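Local coordinates for mandelate racemase / muconate lactonizing enzyme (Burkholderia pseudomallei, PDB 2POD), which is an enolase-superfamily enzyme of unestablished function, possibly a lyase, that carries a metal ion in its barrel domain, at residues B[79-82]-B[83-86]; B[256-259]-B[260-264]. One frame throughout, in Å; residues are numbered along the deposited sequence.

Interaction 1. Residues B[79-82]-B[83-86]; sequences AGAE and MRGN
M83 lays its CB 3.8 Å from the CA of A79, at the first turn of helix 81-101, whose N-cap position is held by G80; the helix belongs to the N-terminal domain that enolase-superfamily enzymes set against their barrel. The selenomethionine turns CG anti to the backbone N (chi1 -173°), which sends it back along A79, while its bent end leaves this turn and packs on A275 of the barrel domain. R84 follows and bonds back to G80 and to the residue before it. Its backbone N takes the O of G80, the N-cap residue, at 3.0 Å, and its side chain runs back past G80, bending at chi3, until NH2 meets the O of A79 at 3.1 Å. That bond uses a lone pair in the carbonyl plane, although the oxygen lies about 20° out of the guanidinium plane and the N-H angle is a modest 140°. The guanidinium is set with one face over G80 and A81, the CA of A81 3.4 Å above the plane and toward the rim, and with its edge at A79. NH1 is hydrogen-bonded to the O of G39, and NH2 is also in a salt bridge to E82 of the second subunit. The bridge is reciprocal: E82 here binds R84 of that subunit by OE2, while its OE1 takes the backbone N of A81 there, so both helix starts meet at the subunit interface. G85 continues the helical bonding from its N to the O of A81 at 2.9 Å. N86 does likewise with E82, and its amide, hydrogen-bonded by OD1 to Y46 OH and by ND2 to the O of L70, folds back until its CG lies 3.2 Å from the O of E82.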
ATOM      1  N   ALA B  79     -18.866  11.849  19.689  1.00 43.88           N
ATOM      2  CA  ALA B  79     -20.209  12.266  20.062  1.00 42.09           C
ATOM      3  C   ALA B  79     -20.351  12.641  21.544  1.00 38.62           C
ATOM      4  O   ALA B  79     -21.363  12.324  22.170  1.00 37.78           O
ATOM      5  CB  ALA B  79     -21.196  11.158  19.704  1.00 42.72           C
ATOM      6  N   GLY B  80     -19.354  13.330  22.093  1.00 37.34           N
ATOM      7  CA  GLY B  80     -19.399  13.802  23.483  1.00 40.67           C
ATOM      8  C   GLY B  80     -20.410  14.910  23.753  1.00 41.13           C
ATOM      9  O   GLY B  80     -21.162  15.301  22.858  1.00 40.37           O
ATOM     10  N   ALA B  81     -20.419  15.421  24.987  1.00 42.95           N
ATOM     11  CA  ALA B  81     -21.430  16.399  25.435  1.00 43.53           C
ATOM     12  C   ALA B  81     -21.464  17.644  24.558  1.00 39.28           C
ATOM     13  O   ALA B  81     -22.533  18.089  24.141  1.00 41.33           O
ATOM     14  CB  ALA B  81     -21.207  16.784  26.888  1.00 37.28           C
ATOM     15  N   GLU B  82     -20.284  18.177  24.272  1.00 39.22           N
ATOM     16  CA  GLU B  82     -20.104  19.255  23.297  1.00 40.80           C
ATOM     17  C   GLU B  82     -20.781  18.959  21.946  1.00 46.05           C
ATOM     18  O   GLU B  82     -21.545  19.785  21.435  1.00 46.52           O
ATOM     19  CB  GLU B  82     -18.610  19.531  23.095  1.00 37.25           C
ATOM     20  CG  GLU B  82     -17.853  20.028  24.346  1.00 46.46           C
ATOM     21  CD  GLU B  82     -17.313  18.918  25.251  1.00 50.97           C
ATOM     22  OE1 GLU B  82     -17.597  17.725  25.010  1.00 48.38           O
ATOM     23  OE2 GLU B  82     -16.602  19.253  26.221  1.00 54.94           O
HETATM   24  N   MSE B  83     -20.517  17.771  21.399  1.00 41.25           N
HETATM   25  CA  MSE B  83     -21.038  17.368  20.088  1.00 43.58           C
HETATM   26  C   MSE B  83     -22.556  17.217  20.050  1.00 38.49           C
HETATM   27  O   MSE B  83     -23.192  17.597  19.071  1.00 37.93           O
HETATM   28  CB  MSE B  83     -20.381  16.058  19.636  1.00 37.58           C
HETATM   29  CG  MSE B  83     -20.718  15.625  18.221  1.00 42.00           C
HETATM   30 SE   MSE B  83     -20.118  16.837  16.812  1.00 59.60          SE
HETATM   31  CE  MSE B  83     -18.278  17.167  17.362  1.00 61.45           C
ATOM     32  N   ARG B  84     -23.123  16.650  21.109  1.00 42.44           N
ATOM     33  CA  ARG B  84     -24.573  16.486  21.220  1.00 44.70           C
ATOM     34  C   ARG B  84     -25.283  17.827  21.449  1.00 43.61           C
ATOM     35  O   ARG B  84     -26.375  18.056  20.933  1.00 39.40           O
ATOM     36  CB  ARG B  84     -24.918  15.497  22.336  1.00 44.61           C
ATOM     37  CG  ARG B  84     -24.433  14.068  22.091  1.00 36.92           C
ATOM     38  CD  ARG B  84     -25.014  13.078  23.118  1.00 39.26           C
ATOM     39  NE  ARG B  84     -24.926  13.563  24.494  1.00 41.23           N
ATOM     40  CZ  ARG B  84     -23.871  13.416  25.293  1.00 41.75           C
ATOM     41  NH1 ARG B  84     -23.908  13.908  26.519  1.00 50.38           N
ATOM     42  NH2 ARG B  84     -22.780  12.784  24.877  1.00 45.39           N
ATOM     43  N   GLY B  85     -24.640  18.712  22.209  1.00 47.72           N
ATOM     44  CA  GLY B  85     -25.155  20.062  22.450  1.00 47.75           C
ATOM     45  C   GLY B  85     -25.195  20.866  21.167  1.00 49.23           C
ATOM     46  O   GLY B  85     -26.216  21.478  20.842  1.00 47.94           O
ATOM     47  N   ASN B  86     -24.082  20.833  20.432  1.00 45.88           N
ATOM     48  CA  ASN B  86     -23.986  21.443  19.112  1.00 40.84           C
ATOM     49  C   ASN B  86     -25.035  20.927  18.145  1.00 39.75           C
ATOM     50  O   ASN B  86     -25.653  21.707  17.425  1.00 43.48           O
ATOM     51  CB  ASN B  86     -22.587  21.253  18.530  1.00 35.33           C
ATOM     52  CG  ASN B  86     -21.547  22.091  19.237  1.00 40.38           C
ATOM     53  OD1 ASN B  86     -21.879  23.046  19.945  1.00 47.12           O
ATOM     54  ND2 ASN B  86     -20.275  21.739  19.055  1.00 34.13           N
TER

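Interaction 2. Residues B[256-259]-B[260-264]; sequences SLKR and YAERS
A261 and E262 carry the two firm backbone bonds between 256-259 and 260-264, A261 N to the O of L257 at 2.9 Å and E262 N to the O of K258 at 3.0 Å. A water bridges R259 and E262: it donates to the O of R259 at 2.7 Å and to OE2 of E262 at 2.9 Å, linking a backbone carbonyl to a carboxylate three residues on. The other carboxylate oxygen, OE1, lies 3.4 Å from CD of K258, where the two side chains cross at about a right angle. Their charges do not meet, since NZ of K258 stays 5.1 Å from OE1 of E262; the bent lysine instead makes a weak hydrogen bond to the O of N287. E262 runs extended beyond CG, with CB and CG beside the O of K258, and its carboxylate oxygen meets the aliphatic part of the lysine. These residues make up helix 257-263, the connection of a beta-alpha-beta unit between strands 244-246 and 268-270 of the TIM-type barrel. Facing the barrel, Y260 has its CB 3.5 Å from the O of L257, a contact set by the backbone; CG anti to the backbone N (chi1 -176°) then directs the ring onto V268 and, on helix 227-237, A230 and A234. L257 and A261 reach V268 and A288 from the same helix. The arginines serve subunit contacts: R259 bonds by NH1 to the O of A289 of the third subunit, and R263 by NH2 to the O of S264 of that subunit. Within the helix, the side chain of R263 comes by its CB to 4.1 Å from the O of R259.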
ATOM      1  N   SER B 256      -9.281  -1.288  12.291  1.00 55.41           N
ATOM      2  CA  SER B 256      -9.614  -2.667  12.645  1.00 60.22           C
ATOM      3  C   SER B 256     -10.840  -3.240  11.911  1.00 59.40           C
ATOM      4  O   SER B 256     -11.144  -4.433  12.041  1.00 58.14           O
ATOM      5  CB  SER B 256      -9.808  -2.785  14.160  1.00 60.13           C
ATOM      6  OG  SER B 256      -8.581  -3.027  14.825  1.00 58.05           O
ATOM      7  N   LEU B 257     -11.538  -2.399  11.151  1.00 55.09           N
ATOM      8  CA  LEU B 257     -12.867  -2.746  10.656  1.00 53.11           C
ATOM      9  C   LEU B 257     -12.850  -3.642   9.425  1.00 47.36           C
ATOM     10  O   LEU B 257     -13.742  -4.472   9.252  1.00 45.37           O
ATOM     11  CB  LEU B 257     -13.700  -1.490  10.402  1.00 54.45           C
ATOM     12  CG  LEU B 257     -15.210  -1.648  10.231  1.00 60.40           C
ATOM     13  CD1 LEU B 257     -15.843  -2.405  11.397  1.00 60.08           C
ATOM     14  CD2 LEU B 257     -15.840  -0.290  10.052  1.00 58.93           C
ATOM     15  N   LYS B 258     -11.827  -3.484   8.583  1.00 48.83           N
ATOM     16  CA  LYS B 258     -11.739  -4.224   7.324  1.00 47.93           C
ATOM     17  C   LYS B 258     -11.566  -5.720   7.543  1.00 46.15           C
ATOM     18  O   LYS B 258     -12.036  -6.526   6.744  1.00 47.68           O
ATOM     19  CB  LYS B 258     -10.621  -3.679   6.432  1.00 48.76           C
ATOM     20  CG  LYS B 258     -11.040  -3.505   4.966  1.00 56.46           C
ATOM     21  CD  LYS B 258     -10.848  -4.760   4.126  1.00 66.99           C
ATOM     22  CE  LYS B 258     -12.015  -4.974   3.159  1.00 74.64           C
ATOM     23  NZ  LYS B 258     -11.879  -4.205   1.886  1.00 71.21           N
ATOM     24  N   ARG B 259     -10.895  -6.071   8.636  1.00 44.15           N
ATOM     25  CA  ARG B 259     -10.816  -7.440   9.105  1.00 44.14           C
ATOM     26  C   ARG B 259     -12.171  -8.057   9.424  1.00 43.92           C
ATOM     27  O   ARG B 259     -12.425  -9.199   9.046  1.00 43.73           O
ATOM     28  CB  ARG B 259      -9.860  -7.545  10.286  1.00 45.95           C
ATOM     29  CG  ARG B 259      -8.405  -7.353   9.869  1.00 49.15           C
ATOM     30  CD  ARG B 259      -7.442  -7.711  10.971  1.00 47.45           C
ATOM     31  NE  ARG B 259      -7.506  -9.129  11.310  1.00 46.70           N
ATOM     32  CZ  ARG B 259      -6.898  -9.682  12.352  1.00 35.74           C
ATOM     33  NH1 ARG B 259      -6.170  -8.941  13.176  1.00 34.05           N
ATOM     34  NH2 ARG B 259      -7.036 -10.980  12.579  1.00 37.63           N
ATOM     35  N   TYR B 260     -13.050  -7.299  10.084  1.00 45.33           N
ATOM     36  CA  TYR B 260     -14.433  -7.746  10.258  1.00 41.00           C
ATOM     37  C   TYR B 260     -15.192  -7.856   8.939  1.00 43.61           C
ATOM     38  O   TYR B 260     -15.806  -8.894   8.669  1.00 42.99           O
ATOM     39  CB  TYR B 260     -15.216  -6.914  11.288  1.00 42.26           C
ATOM     40  CG  TYR B 260     -16.611  -7.464  11.519  1.00 43.57           C
ATOM     41  CD1 TYR B 260     -17.677  -7.080  10.700  1.00 36.97           C
ATOM     42  CD2 TYR B 260     -16.858  -8.402  12.521  1.00 34.33           C
ATOM     43  CE1 TYR B 260     -18.942  -7.599  10.874  1.00 46.58           C
ATOM     44  CE2 TYR B 260     -18.136  -8.930  12.706  1.00 42.66           C
ATOM     45  CZ  TYR B 260     -19.169  -8.521  11.873  1.00 44.30           C
ATOM     46  OH  TYR B 260     -20.440  -9.010  12.026  1.00 49.73           O
ATOM     47  N   ALA B 261     -15.147  -6.790   8.131  1.00 44.22           N
ATOM     48  CA  ALA B 261     -15.908  -6.714   6.878  1.00 38.39           C
ATOM     49  C   ALA B 261     -15.624  -7.859   5.908  1.00 41.00           C
ATOM     50  O   ALA B 261     -16.558  -8.447   5.352  1.00 39.41           O
ATOM     51  CB  ALA B 261     -15.698  -5.384   6.207  1.00 40.45           C
ATOM     52  N   GLU B 262     -14.338  -8.177   5.743  1.00 43.30           N
ATOM     53  CA  GLU B 262     -13.855  -9.310   4.936  1.00 49.05           C
ATOM     54  C   GLU B 262     -14.544 -10.640   5.244  1.00 51.22           C
ATOM     55  O   GLU B 262     -14.782 -11.442   4.342  1.00 52.99           O
ATOM     56  CB  GLU B 262     -12.359  -9.511   5.177  1.00 52.88           C
ATOM     57  CG  GLU B 262     -11.430  -8.760   4.245  1.00 62.72           C
ATOM     58  CD  GLU B 262     -10.020  -8.638   4.816  1.00 74.62           C
ATOM     59  OE1 GLU B 262      -9.250  -7.795   4.309  1.00 77.23           O
ATOM     60  OE2 GLU B 262      -9.683  -9.376   5.776  1.00 62.60           O
ATOM     61  N   ARG B 263     -14.835 -10.874   6.522  1.00 50.19           N
ATOM     62  CA  ARG B 263     -15.327 -12.162   6.984  1.00 46.24           C
ATOM     63  C   ARG B 263     -16.845 -12.213   7.181  1.00 47.04           C
ATOM     64  O   ARG B 263     -17.395 -13.249   7.568  1.00 53.74           O
ATOM     65  CB  ARG B 263     -14.587 -12.586   8.248  1.00 46.96           C
ATOM     66  CG  ARG B 263     -13.504 -13.615   7.984  1.00 53.56           C
ATOM     67  CD  ARG B 263     -12.316 -13.436   8.907  1.00 58.27           C
ATOM     68  NE  ARG B 263     -11.130 -14.104   8.376  1.00 58.24           N
ATOM     69  CZ  ARG B 263     -10.706 -15.311   8.743  1.00 55.54           C
ATOM     70  NH1 ARG B 263     -11.358 -16.018   9.662  1.00 57.27           N
ATOM     71  NH2 ARG B 263      -9.616 -15.813   8.187  1.00 55.75           N
ATOM     72  N   SER B 264     -17.521 -11.106   6.891  1.00 45.27           N
ATOM     73  CA  SER B 264     -18.951 -10.984   7.156  1.00 42.73           C
ATOM     74  C   SER B 264     -19.703 -10.941   5.839  1.00 43.24           C
ATOM     75  O   SER B 264     -19.431 -10.079   5.003  1.00 47.03           O
ATOM     76  CB  SER B 264     -19.222  -9.719   7.980  1.00 43.18           C
ATOM     77  OG  SER B 264     -20.608  -9.466   8.135  1.00 40.42           O
TER
HETATM   78  O   HOH W   1     -10.418 -10.780   8.249  1.00 54.38           O

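How the interactions relate
Interactions 1 and 2 are the start of helix 81-101, in the N-terminal domain, and the whole of helix 257-263, on the outside of the barrel. Their centres are 29 Å apart and their nearest atoms about 16 Å, so neither touches the other. In interaction 1 the side chain of A79 is about 12 Å from a bound sodium ion, and a sodium site in this chain is formed by E220, E246 and E272. Interaction 2 is the more peripheral, about 24 Å from the chain centre against 14 Å. Both meet other subunits, 79-86 the second and 256-264 the second, third and fourth, so together they contribute to several interfaces of the eight-chain assembly.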